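Local structure of molybdopterin biosynthesis Mog protein (Mycobacterium tuberculosis, 2G4R) at residues A[29-34]-A[141-146]. The protein probably takes part in molybdenum cofactor biosynthesis, binding molybdopterin and, like other MogA proteins, adenylylating it before metal insertion. Residues are numbered along the deposited sequence; the frame is centred on the assembly and turned at random.
Sequences AGWLEQ and VLADVL
Leu142 O receives two backbone amides, Val145 N at 3.1 Å and, in a weak bond, Leu146 N at 2.9 Å, in the turn that links helix 132-143 to helix 146-153, with Val145 at the N-cap of the second; Leu142 and Leu146 are thus both presented to the indole of Trp31. No hydrogen bond joins 29-34 to 141-146, and the tryptophan alone carries the contact from its side. With CG anti to the backbone N (chi1 179°), its ring reaches out from helix 24-34, and the six-membered end enters between two leucine methyls on opposite sides of its plane. CH2 is the focus: it meets Leu142 CD2 at 3.5 Å and Leu146 CD2 at 3.6 Å, both approaching obliquely. The Leu142 side chain crosses the indole at about a right angle, whereas that of Leu146 runs past it in the opposite direction. Ala143 closes the rim, its CA in the indole plane and its CB 3.9 Å from Trp31 CZ2. His35 stacks on the indole, and its ND1 hydrogen bonds to Trp31 O, which probably holds the imidazole against it. Beneath, Trp31 and Leu142 rest on Ile67, while Leu146 reaches Val65 of the same strand. The C-terminal part of helix 24-34 thus meets the two later helices at their junction over strand 65-69, which lies between strands 6-11 and 123-128, an arrangement characteristic of the layered alpha/beta fold of molybdopterin-binding domains.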
# COMPACT_ATOMS: atom_id res chain seq x y z
N ALA A 29 -0.89 -16.02 -8.54
CA ALA A 29 0.49 -16.51 -8.32
C ALA A 29 0.59 -18.02 -8.42
O ALA A 29 1.52 -18.55 -8.97
CB ALA A 29 1.00 -16.02 -7.01
N GLY A 30 -0.40 -18.72 -7.90
CA GLY A 30 -0.40 -20.18 -7.92
C GLY A 30 -0.63 -20.70 -9.32
O GLY A 30 0.02 -21.65 -9.75
N TRP A 31 -1.57 -20.09 -10.02
CA TRP A 31 -1.85 -20.49 -11.40
C TRP A 31 -0.62 -20.25 -12.29
O TRP A 31 -0.28 -21.08 -13.16
CB TRP A 31 -3.09 -19.76 -11.90
CG TRP A 31 -3.51 -20.04 -13.31
CD1 TRP A 31 -4.50 -20.88 -13.73
CD2 TRP A 31 -3.00 -19.42 -14.49
NE1 TRP A 31 -4.61 -20.85 -15.09
CE2 TRP A 31 -3.71 -19.94 -15.59
CE3 TRP A 31 -2.02 -18.45 -14.72
CZ2 TRP A 31 -3.45 -19.55 -16.89
CZ3 TRP A 31 -1.75 -18.06 -16.04
CH2 TRP A 31 -2.48 -18.61 -17.09
N LEU A 32 0.06 -19.13 -12.10
CA LEU A 32 1.28 -18.85 -12.88
C LEU A 32 2.37 -19.90 -12.67
O LEU A 32 3.13 -20.26 -13.61
CB LEU A 32 1.80 -17.47 -12.54
CG LEU A 32 1.06 -16.28 -13.21
CD1 LEU A 32 1.55 -14.95 -12.68
CD2 LEU A 32 1.21 -16.28 -14.74
N GLU A 33 2.45 -20.39 -11.45
CA GLU A 33 3.45 -21.41 -11.06
C GLU A 33 3.15 -22.72 -11.79
O GLU A 33 4.05 -23.44 -12.19
CB GLU A 33 3.39 -21.57 -9.53
CG GLU A 33 4.17 -22.73 -8.85
CD GLU A 33 3.86 -22.84 -7.30
OE1 GLU A 33 4.42 -23.79 -6.68
OE2 GLU A 33 3.06 -22.02 -6.72
N GLN A 34 1.85 -23.01 -11.97
CA GLN A 34 1.39 -24.16 -12.69
C GLN A 34 1.63 -24.06 -14.19
O GLN A 34 1.57 -25.07 -14.88
CB GLN A 34 -0.07 -24.44 -12.37
CG GLN A 34 -0.29 -24.54 -10.85
CD GLN A 34 -1.36 -25.53 -10.44
OE1 GLN A 34 -1.18 -26.77 -10.59
NE2 GLN A 34 -2.48 -25.02 -9.93
N VAL A 141 -9.97 -19.50 -18.82
CA VAL A 141 -10.08 -19.07 -20.19
C VAL A 141 -8.69 -18.85 -20.75
O VAL A 141 -8.37 -19.36 -21.81
CB VAL A 141 -10.90 -17.79 -20.32
CG1 VAL A 141 -10.73 -17.18 -21.70
CG2 VAL A 141 -12.29 -18.07 -20.04
N LEU A 142 -7.86 -18.11 -20.01
CA LEU A 142 -6.51 -17.80 -20.44
C LEU A 142 -5.68 -19.06 -20.66
O LEU A 142 -4.86 -19.09 -21.56
CB LEU A 142 -5.77 -16.90 -19.44
CG LEU A 142 -4.32 -16.50 -19.74
CD1 LEU A 142 -4.23 -15.64 -21.00
CD2 LEU A 142 -3.71 -15.70 -18.58
N ALA A 143 -5.90 -20.09 -19.85
CA ALA A 143 -5.12 -21.32 -19.96
C ALA A 143 -5.28 -22.00 -21.33
O ALA A 143 -4.36 -22.61 -21.82
CB ALA A 143 -5.47 -22.32 -18.81
N ASP A 144 -6.45 -21.87 -21.92
CA ASP A 144 -6.75 -22.43 -23.24
C ASP A 144 -5.96 -21.77 -24.39
O ASP A 144 -5.86 -22.34 -25.50
CB ASP A 144 -8.24 -22.19 -23.56
CG ASP A 144 -9.20 -23.10 -22.78
OD1 ASP A 144 -8.79 -24.17 -22.27
OD2 ASP A 144 -10.42 -22.71 -22.74
N VAL A 145 -5.45 -20.56 -24.17
CA VAL A 145 -4.81 -19.81 -25.22
C VAL A 145 -3.44 -19.21 -24.92
O VAL A 145 -2.82 -18.69 -25.86
CB VAL A 145 -5.71 -18.65 -25.70
CG1 VAL A 145 -7.06 -19.16 -26.17
CG2 VAL A 145 -5.80 -17.55 -24.63
N LEU A 146 -2.95 -19.28 -23.67
CA LEU A 146 -1.69 -18.62 -23.28
C LEU A 146 -0.50 -19.02 -24.17
O LEU A 146 0.23 -18.16 -24.67
CB LEU A 146 -1.35 -18.88 -21.81
CG LEU A 146 -0.11 -18.13 -21.23
CD1 LEU A 146 -0.10 -16.63 -21.55
CD2 LEU A 146 0.02 -18.29 -19.71